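Local coordinates for exopolysaccharide biosynthesis protein (Pantoea stewartii subsp. stewartii DC283, PDB 6TGF), which probably cleaves exopolysaccharide of the bacterium's own biofilm, acting as a glycan-modifying hydrolase with a bacteriophage tailspike-like parallel beta-helix fold, at residues B[360-365]-B[383-388]; B[270-275]-B[297-302]; B[562-567]-B[641-646]. One frame throughout, in Å; residues are numbered along the deposited sequence.

Contact 1. Residues B[360-365]-B[383-388]; sequences GACLRF and IDQWYA
The carbonyl oxygen of Tyr387 receives the N-H of Phe365 at 2.7 Å (Phe365 N to Tyr387 O). The same oxygen is met by the CA-H of Arg364. The N-H of the same Tyr387 goes to Leu363 O, at 2.8 Å from Tyr387 N. Leu363 N in turn reaches Gln385 O. Past the corner, Asp384 N donates to Gly360 O at 2.9 Å. Residues 363-365 and 386-388 are thus parallel strands in exact register, their axes 6° apart. Cys362 and Gln385 sit level with each other. Both have positive phi, and both turn the chain from one face to the next.

The main side-chain contact is a cation-pi stack. The Arg364 guanidinium lies over one face of the Tyr387 ring, with centres 4.2 Å apart and planes at 18°. It is shifted toward the CB side of the ring, and Arg364 NH1 lies 3.3 Å from Tyr387 CD1. A bend at chi3 of Arg364 brings the flat group back over the ring. Arg364 NH1 also makes a weak hydrogen bond to Tyr304 O, and a bound 1,2-ethanediol lies about 3 Å from the side chain. Tyr387 OH is hydrogen-bonded to Arg359 NH2 of a neighbouring subunit. Asp384, on this same face, bonds through OD1 to Ser417 and Asn418.

The other face is buried and largely apolar. Leu363 CB meets Trp386 CB at 4.2 Å, and Phe365 CB packs on Ala388 CB. The Trp386 ring swings away from 360-365, because chi1 (58°) sets CG between the backbone N and the carbonyl carbon. It stacks on Phe419 instead.

Matched corners, in-register parallel strands and side chains stacked level from coil to coil are characteristic of a right-handed parallel beta-helix of the tailspike type.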
loop_
_atom_site.group_PDB
_atom_site.type_symbol
_atom_site.label_atom_id
_atom_site.label_comp_id
_atom_site.label_asym_id
_atom_site.label_seq_id
_atom_site.Cartn_x
_atom_site.Cartn_y
_atom_site.Cartn_z
ATOM N N GLY B 360 2.473 -12.658 -5.205
ATOM C CA GLY B 360 3.326 -13.232 -4.146
ATOM C C GLY B 360 3.225 -12.425 -2.863
ATOM O O GLY B 360 3.235 -11.181 -2.948
ATOM N N ALA B 361 3.122 -13.098 -1.714
ATOM C CA ALA B 361 3.000 -12.467 -0.379
ATOM C C ALA B 361 3.609 -13.378 0.692
ATOM O O ALA B 361 3.335 -14.588 0.666
ATOM C CB ALA B 361 1.553 -12.162 -0.084
ATOM N N CYS B 362 4.402 -12.805 1.602
ATOM C CA CYS B 362 5.009 -13.500 2.769
ATOM C C CYS B 362 5.816 -14.713 2.290
ATOM O O CYS B 362 5.422 -15.853 2.605
ATOM C CB CYS B 362 3.926 -13.901 3.763
ATOM S SG CYS B 362 2.981 -12.483 4.380
ATOM N N LEU B 363 6.900 -14.462 1.548
ATOM C CA LEU B 363 7.813 -15.496 0.988
ATOM C C LEU B 363 9.230 -15.264 1.525
ATOM O O LEU B 363 9.727 -14.130 1.395
ATOM C CB LEU B 363 7.801 -15.411 -0.543
ATOM C CG LEU B 363 6.430 -15.483 -1.218
ATOM C CD1 LEU B 363 6.570 -15.340 -2.726
ATOM C CD2 LEU B 363 5.708 -16.776 -0.874
ATOM N N ARG B 364 9.849 -16.298 2.102
ATOM C CA ARG B 364 11.274 -16.288 2.532
ATOM C C ARG B 364 12.065 -17.258 1.648
ATOM O O ARG B 364 11.659 -18.431 1.552
ATOM C CB ARG B 364 11.409 -16.661 4.012
ATOM C CG ARG B 364 10.882 -15.604 4.971
ATOM C CD ARG B 364 11.410 -15.765 6.388
ATOM N NE ARG B 364 12.418 -14.772 6.754
ATOM C CZ ARG B 364 12.161 -13.507 7.085
ATOM N NH1 ARG B 364 10.919 -13.051 7.087
ATOM N NH2 ARG B 364 13.152 -12.692 7.407
ATOM N N PHE B 365 13.140 -16.774 1.019
ATOM C CA PHE B 365 14.087 -17.575 0.200
ATOM C C PHE B 365 15.421 -17.691 0.948
ATOM O O PHE B 365 16.201 -16.721 0.942
ATOM C CB PHE B 365 14.257 -16.948 -1.187
ATOM C CG PHE B 365 12.962 -16.711 -1.920
ATOM C CD1 PHE B 365 12.205 -17.777 -2.384
ATOM C CD2 PHE B 365 12.495 -15.425 -2.142
ATOM C CE1 PHE B 365 11.011 -17.559 -3.055
ATOM C CE2 PHE B 365 11.303 -15.208 -2.815
ATOM C CZ PHE B 365 10.562 -16.275 -3.270
ATOM N N ILE B 383 4.598 -8.746 -5.809
ATOM C CA ILE B 383 5.384 -9.515 -4.802
ATOM C C ILE B 383 5.608 -8.602 -3.591
ATOM O O ILE B 383 6.472 -7.713 -3.673
ATOM C CB ILE B 383 6.699 -10.054 -5.404
ATOM C CG1 ILE B 383 6.505 -10.527 -6.849
ATOM C CG2 ILE B 383 7.267 -11.154 -4.516
ATOM C CD1 ILE B 383 7.731 -11.154 -7.478
ATOM N N ASP B 384 4.820 -8.807 -2.531
ATOM C CA ASP B 384 4.842 -8.010 -1.276
ATOM C C ASP B 384 5.409 -8.875 -0.144
ATOM O O ASP B 384 5.217 -10.105 -0.192
ATOM C CB ASP B 384 3.442 -7.499 -0.927
ATOM C CG ASP B 384 3.407 -6.578 0.282
ATOM O OD1 ASP B 384 4.132 -5.563 0.269
ATOM O OD2 ASP B 384 2.660 -6.888 1.231
ATOM N N GLN B 385 6.081 -8.247 0.828
ATOM C CA GLN B 385 6.637 -8.908 2.040
ATOM C C GLN B 385 7.389 -10.183 1.639
ATOM O O GLN B 385 6.932 -11.276 2.013
ATOM C CB GLN B 385 5.521 -9.234 3.032
ATOM C CG GLN B 385 5.036 -8.034 3.827
ATOM C CD GLN B 385 4.248 -8.469 5.037
ATOM O OE1 GLN B 385 4.722 -8.394 6.169
ATOM N NE2 GLN B 385 3.039 -8.955 4.801
ATOM N N TRP B 386 8.490 -10.047 0.897
ATOM C CA TRP B 386 9.373 -11.184 0.523
ATOM C C TRP B 386 10.799 -10.909 1.006
ATOM O O TRP B 386 11.230 -9.742 0.967
ATOM C CB TRP B 386 9.321 -11.481 -0.981
ATOM C CG TRP B 386 9.702 -10.341 -1.874
ATOM C CD1 TRP B 386 8.897 -9.324 -2.295
ATOM C CD2 TRP B 386 10.982 -10.118 -2.491
ATOM N NE1 TRP B 386 9.584 -8.483 -3.126
ATOM C CE2 TRP B 386 10.867 -8.943 -3.265
ATOM C CE3 TRP B 386 12.210 -10.789 -2.464
ATOM C CZ2 TRP B 386 11.936 -8.422 -3.993
ATOM C CZ3 TRP B 386 13.264 -10.276 -3.189
ATOM C CH2 TRP B 386 13.127 -9.110 -3.942
ATOM N N TYR B 387 11.484 -11.961 1.458
ATOM C CA TYR B 387 12.832 -11.904 2.075
ATOM C C TYR B 387 13.713 -12.968 1.409
ATOM O O TYR B 387 13.232 -14.098 1.209
ATOM C CB TYR B 387 12.704 -12.067 3.594
ATOM C CG TYR B 387 11.668 -11.175 4.236
ATOM C CD1 TYR B 387 10.324 -11.514 4.227
ATOM C CD2 TYR B 387 12.028 -9.983 4.844
ATOM C CE1 TYR B 387 9.366 -10.696 4.804
ATOM C CE2 TYR B 387 11.083 -9.153 5.427
ATOM C CZ TYR B 387 9.746 -9.511 5.408
ATOM O OH TYR B 387 8.807 -8.702 5.979
ATOM N N ALA B 388 14.943 -12.600 1.038
ATOM C CA ALA B 388 15.960 -13.499 0.440
ATOM C C ALA B 388 17.244 -13.432 1.275
ATOM O O ALA B 388 17.767 -12.318 1.459
ATOM C CB ALA B 388 16.208 -13.115 -0.998
#

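Contact 2. Residues B[270-275]-B[297-302]; sequences CVQFPA and GAMVNF
Gln272 reaches Gly297 with its side-chain amide; no regular strand pairing joins these segments. Gln272 NE2 makes a weak hydrogen bond to Gly297 O at 3.2 Å. It also donates to the carbonyl of the next residue in its own chain, 3.1 Å from Gln272 NE2 to Phe273 O. The bend at chi2 (65°) of Gln272 turns the amide back toward both oxygens. Gln272 OE1 is held by a hydrogen bond to Arg294.

Met299 crosses the amide, and its CE methyl lies 3.5 Å from Gln272 OE1. Farther along, Ala275 CB touches Ala298 CB at 3.8 Å. Thr308 OG1 is hydrogen-bonded to both Pro274 O and Ala298 N, which joins the segments a second time. Met299 is the centre of an inverse gamma turn and packs on Asn301 of a neighbouring subunit.

The contact lies where the chain leaves paired parallel strands. Strand 271-272 pairs with 290-296, and 297-302 is the loop that follows 290-296. The Phe273 ring turns away from that loop. It meets Phe278 edge-to-face and packs on Ile310 of strand 308-311 and on Ile255 of helix 252-265.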
loop_
_atom_site.group_PDB
_atom_site.type_symbol
_atom_site.label_atom_id
_atom_site.label_comp_id
_atom_site.label_asym_id
_atom_site.label_seq_id
_atom_site.Cartn_x
_atom_site.Cartn_y
_atom_site.Cartn_z
ATOM N N CYS B 270 -6.806 -25.009 -4.606
ATOM C CA CYS B 270 -5.674 -25.639 -5.334
ATOM C C CYS B 270 -4.813 -26.419 -4.325
ATOM O O CYS B 270 -5.326 -27.430 -3.806
ATOM C CB CYS B 270 -4.917 -24.571 -6.117
ATOM S SG CYS B 270 -3.821 -25.233 -7.399
ATOM N N VAL B 271 -3.590 -25.966 -4.024
ATOM C CA VAL B 271 -2.627 -26.673 -3.122
ATOM C C VAL B 271 -2.485 -25.875 -1.819
ATOM O O VAL B 271 -1.935 -24.758 -1.865
ATOM C CB VAL B 271 -1.261 -26.883 -3.804
ATOM C CG1 VAL B 271 -0.331 -27.733 -2.952
ATOM C CG2 VAL B 271 -1.409 -27.490 -5.192
ATOM N N GLN B 272 -2.952 -26.445 -0.703
ATOM C CA GLN B 272 -2.898 -25.831 0.650
ATOM C C GLN B 272 -2.048 -26.714 1.569
ATOM O O GLN B 272 -2.488 -27.838 1.879
ATOM C CB GLN B 272 -4.310 -25.657 1.213
ATOM C CG GLN B 272 -4.352 -24.980 2.577
ATOM C CD GLN B 272 -3.855 -23.556 2.520
ATOM O OE1 GLN B 272 -4.276 -22.767 1.676
ATOM N NE2 GLN B 272 -2.954 -23.213 3.426
ATOM N N PHE B 273 -0.876 -26.217 1.980
ATOM C CA PHE B 273 -0.013 -26.826 3.026
ATOM C C PHE B 273 -0.574 -26.493 4.405
ATOM O O PHE B 273 -1.026 -25.374 4.635
ATOM C CB PHE B 273 1.417 -26.287 2.964
ATOM C CG PHE B 273 2.274 -26.813 1.841
ATOM C CD1 PHE B 273 2.300 -26.176 0.611
ATOM C CD2 PHE B 273 3.090 -27.918 2.031
ATOM C CE1 PHE B 273 3.106 -26.647 -0.414
ATOM C CE2 PHE B 273 3.893 -28.391 1.004
ATOM C CZ PHE B 273 3.899 -27.754 -0.216
ATOM N N PRO B 274 -0.556 -27.441 5.366
ATOM C CA PRO B 274 -0.712 -27.095 6.776
ATOM C C PRO B 274 0.639 -26.583 7.299
ATOM O O PRO B 274 1.603 -26.624 6.552
ATOM C CB PRO B 274 -1.160 -28.410 7.430
ATOM C CG PRO B 274 -0.620 -29.505 6.525
ATOM C CD PRO B 274 -0.394 -28.886 5.158
ATOM N N ALA B 275 0.679 -26.099 8.543
ATOM C CA ALA B 275 1.914 -25.617 9.207
ATOM C C ALA B 275 2.889 -26.793 9.357
ATOM O O ALA B 275 2.414 -27.925 9.587
ATOM C CB ALA B 275 1.583 -24.989 10.539
ATOM N N GLY B 297 1.053 -21.715 2.150
ATOM C CA GLY B 297 1.330 -22.295 3.479
ATOM C C GLY B 297 0.274 -21.884 4.487
ATOM O O GLY B 297 -0.625 -21.103 4.114
ATOM N N ALA B 298 0.383 -22.385 5.723
ATOM C CA ALA B 298 -0.589 -22.189 6.827
ATOM C C ALA B 298 -1.120 -20.751 6.819
ATOM O O ALA B 298 -0.322 -19.825 7.068
ATOM C CB ALA B 298 0.061 -22.522 8.147
ATOM N N MET B 299 -2.417 -20.579 6.538
ATOM C CA MET B 299 -3.104 -19.260 6.472
ATOM C C MET B 299 -3.384 -18.762 7.895
ATOM O O MET B 299 -4.535 -18.894 8.361
ATOM C CB MET B 299 -4.419 -19.347 5.688
ATOM C CG MET B 299 -4.222 -19.480 4.189
ATOM S SD MET B 299 -5.785 -19.544 3.273
ATOM C CE MET B 299 -6.453 -21.104 3.851
ATOM N N VAL B 300 -2.353 -18.230 8.559
ATOM C CA VAL B 300 -2.442 -17.520 9.871
ATOM C C VAL B 300 -1.525 -16.295 9.788
ATOM O O VAL B 300 -0.402 -16.440 9.265
ATOM C CB VAL B 300 -2.062 -18.433 11.054
ATOM C CG1 VAL B 300 -2.527 -17.854 12.383
ATOM C CG2 VAL B 300 -2.583 -19.852 10.882
ATOM N N ASN B 301 -1.987 -15.139 10.280
ATOM C CA ASN B 301 -1.322 -13.820 10.081
ATOM C C ASN B 301 -0.030 -13.750 10.909
ATOM O O ASN B 301 -0.033 -13.104 11.976
ATOM C CB ASN B 301 -2.266 -12.642 10.358
ATOM C CG ASN B 301 -2.898 -12.657 11.735
ATOM O OD1 ASN B 301 -2.253 -12.331 12.729
ATOM N ND2 ASN B 301 -4.173 -13.005 11.802
ATOM N N PHE B 302 1.038 -14.390 10.419
ATOM C CA PHE B 302 2.436 -14.190 10.879
ATOM C C PHE B 302 3.119 -13.244 9.885
ATOM O O PHE B 302 3.318 -13.642 8.720
ATOM C CB PHE B 302 3.197 -15.515 10.990
ATOM C CG PHE B 302 2.427 -16.659 11.601
ATOM C CD1 PHE B 302 2.099 -16.663 12.948
ATOM C CD2 PHE B 302 2.051 -17.748 10.827
ATOM C CE1 PHE B 302 1.401 -17.725 13.504
ATOM C CE2 PHE B 302 1.357 -18.809 11.387
ATOM C CZ PHE B 302 1.033 -18.796 12.724
#

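Contact 3. Residues B[562-567]-B[641-646]; sequences EVFGQS and AIMIKS
Two neighbouring inner strands pair antiparallel in a five-stranded sheet of the C-terminal part of the chain, Glu562 beside Met643. These two form a hydrogen-bonded pair, with Glu562 N to Met643 O at 2.6 Å and Met643 N to Glu562 O at 2.9 Å. Phe564 and Ala641 form the next such pair, at 2.8 Å from Phe564 N to Ala641 O. The non-hydrogen-bonded pair Val563 and Ile642 lies between them, its side chains on the opposite face. The strands are twisted, at 150° to each other.

Met643 runs alongside Glu562 and Phe564. Its chain bends at chi3 (-55°), which brings CE against both. Met643 CE is 3.4 Å from Glu562 CD and equally far from Phe564 CB. The Phe564 ring offers its edge to the methyl of Ala641.

The Glu562 carboxylate beside Met643 CE is well satisfied. It forms salt bridges to Arg590 of its own chain and to Lys645 of a neighbouring subunit. Lys645 of this chain pairs with Glu562 of the third subunit. Strand 534-537 flanks 637-646 on its other side, and 589-597 flanks 558-564. The arrangement is that of inner strands in a twisted antiparallel sheet, here one that also meets its copies in the trimer.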
loop_
_atom_site.group_PDB
_atom_site.type_symbol
_atom_site.label_atom_id
_atom_site.label_comp_id
_atom_site.label_asym_id
_atom_site.label_seq_id
_atom_site.Cartn_x
_atom_site.Cartn_y
_atom_site.Cartn_z
ATOM N N GLU B 562 21.261 36.422 -7.892
ATOM C CA GLU B 562 20.352 37.399 -8.546
ATOM C C GLU B 562 19.375 37.935 -7.496
ATOM O O GLU B 562 18.553 37.141 -6.999
ATOM C CB GLU B 562 19.601 36.741 -9.705
ATOM C CG GLU B 562 18.586 37.653 -10.371
ATOM C CD GLU B 562 17.743 36.983 -11.440
ATOM O OE1 GLU B 562 16.842 37.649 -11.980
ATOM O OE2 GLU B 562 17.984 35.794 -11.726
ATOM N N VAL B 563 19.478 39.226 -7.165
ATOM C CA VAL B 563 18.466 39.967 -6.355
ATOM C C VAL B 563 17.425 40.524 -7.329
ATOM O O VAL B 563 17.617 41.652 -7.825
ATOM C CB VAL B 563 19.106 41.078 -5.498
ATOM C CG1 VAL B 563 18.073 41.814 -4.656
ATOM C CG2 VAL B 563 20.218 40.535 -4.613
ATOM N N PHE B 564 16.383 39.738 -7.613
ATOM C CA PHE B 564 15.280 40.093 -8.542
ATOM C C PHE B 564 14.288 41.009 -7.822
ATOM O O PHE B 564 14.004 40.765 -6.637
ATOM C CB PHE B 564 14.589 38.838 -9.075
ATOM C CG PHE B 564 13.430 39.120 -9.995
ATOM C CD1 PHE B 564 13.650 39.614 -11.271
ATOM C CD2 PHE B 564 12.123 38.915 -9.581
ATOM C CE1 PHE B 564 12.587 39.887 -12.118
ATOM C CE2 PHE B 564 11.061 39.187 -10.431
ATOM C CZ PHE B 564 11.295 39.673 -11.698
ATOM N N GLY B 565 13.768 42.012 -8.538
ATOM C CA GLY B 565 12.914 43.087 -7.996
ATOM C C GLY B 565 13.596 44.435 -8.136
ATOM O O GLY B 565 14.746 44.459 -8.615
ATOM N N GLN B 566 12.932 45.518 -7.722
ATOM C CA GLN B 566 13.415 46.907 -7.952
ATOM C C GLN B 566 13.201 47.780 -6.709
ATOM O O GLN B 566 12.421 47.382 -5.820
ATOM C CB GLN B 566 12.699 47.518 -9.156
ATOM C CG GLN B 566 11.220 47.790 -8.922
ATOM C CD GLN B 566 10.675 48.781 -9.919
ATOM O OE1 GLN B 566 10.354 48.434 -11.053
ATOM N NE2 GLN B 566 10.562 50.029 -9.496
ATOM N N SER B 567 13.876 48.933 -6.681
ATOM C CA SER B 567 13.672 50.043 -5.713
ATOM C C SER B 567 12.589 50.988 -6.251
ATOM O O SER B 567 12.481 51.117 -7.488
ATOM C CB SER B 567 14.966 50.773 -5.448
ATOM O OG SER B 567 14.742 51.967 -4.713
ATOM N N ALA B 641 13.386 39.139 -4.540
ATOM C CA ALA B 641 13.522 37.663 -4.561
ATOM C C ALA B 641 14.989 37.289 -4.802
ATOM O O ALA B 641 15.565 37.768 -5.797
ATOM C CB ALA B 641 12.621 37.078 -5.622
ATOM N N ILE B 642 15.566 36.471 -3.916
ATOM C CA ILE B 642 16.965 35.959 -4.029
ATOM C C ILE B 642 16.922 34.651 -4.827
ATOM O O ILE B 642 16.249 33.702 -4.378
ATOM C CB ILE B 642 17.621 35.783 -2.641
ATOM C CG1 ILE B 642 18.132 37.106 -2.060
ATOM C CG2 ILE B 642 18.749 34.762 -2.695
ATOM C CD1 ILE B 642 17.181 38.274 -2.182
ATOM N N MET B 643 17.611 34.618 -5.970
ATOM C CA MET B 643 17.686 33.445 -6.881
ATOM C C MET B 643 19.150 33.243 -7.285
ATOM O O MET B 643 19.813 34.242 -7.615
ATOM C CB MET B 643 16.798 33.667 -8.109
ATOM C CG MET B 643 15.337 33.885 -7.735
ATOM S SD MET B 643 14.226 34.187 -9.132
ATOM C CE MET B 643 15.049 35.574 -9.907
ATOM N N ILE B 644 19.635 31.999 -7.222
ATOM C CA ILE B 644 21.089 31.665 -7.228
ATOM C C ILE B 644 21.384 30.637 -8.327
ATOM O O ILE B 644 20.564 29.720 -8.522
ATOM C CB ILE B 644 21.532 31.168 -5.835
ATOM C CG1 ILE B 644 21.133 32.156 -4.734
ATOM C CG2 ILE B 644 23.025 30.870 -5.819
ATOM C CD1 ILE B 644 21.443 31.694 -3.327
ATOM N N LYS B 645 22.514 30.816 -9.018
ATOM C CA LYS B 645 23.154 29.817 -9.916
ATOM C C LYS B 645 24.530 29.475 -9.337
ATOM O O LYS B 645 25.128 30.358 -8.694
ATOM C CB LYS B 645 23.274 30.369 -11.339
ATOM C CG LYS B 645 21.951 30.593 -12.057
ATOM C CD LYS B 645 22.078 31.429 -13.308
ATOM C CE LYS B 645 20.764 31.588 -14.041
ATOM N NZ LYS B 645 20.968 31.993 -15.451
ATOM N N SER B 646 25.013 28.247 -9.551
ATOM C CA SER B 646 26.270 27.728 -8.948
ATOM C C SER B 646 26.913 26.666 -9.846
ATOM O O SER B 646 26.169 25.887 -10.473
ATOM C CB SER B 646 26.011 27.185 -7.568
ATOM O OG SER B 646 27.230 26.886 -6.905
#

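How the contacts relate
Contacts 1 and 2 belong to the beta-helix; contact 3 lies far along the chain in an antiparallel sheet. The centres of contacts 1 and 2 are 14 Å apart, and their nearest atoms are about 5 Å apart without touching. Contact 2 is in the first coils and contact 1 a few coils later. The centre of contact 3 lies 52 Å from that of contact 1 and 64 Å from that of contact 2. All three reach a neighbouring subunit, so the subunits meet at well-separated levels along the trimer. Each also has a 1,2-ethanediol nearby, probably from the crystallisation liquor. None can be assigned to a catalytic site.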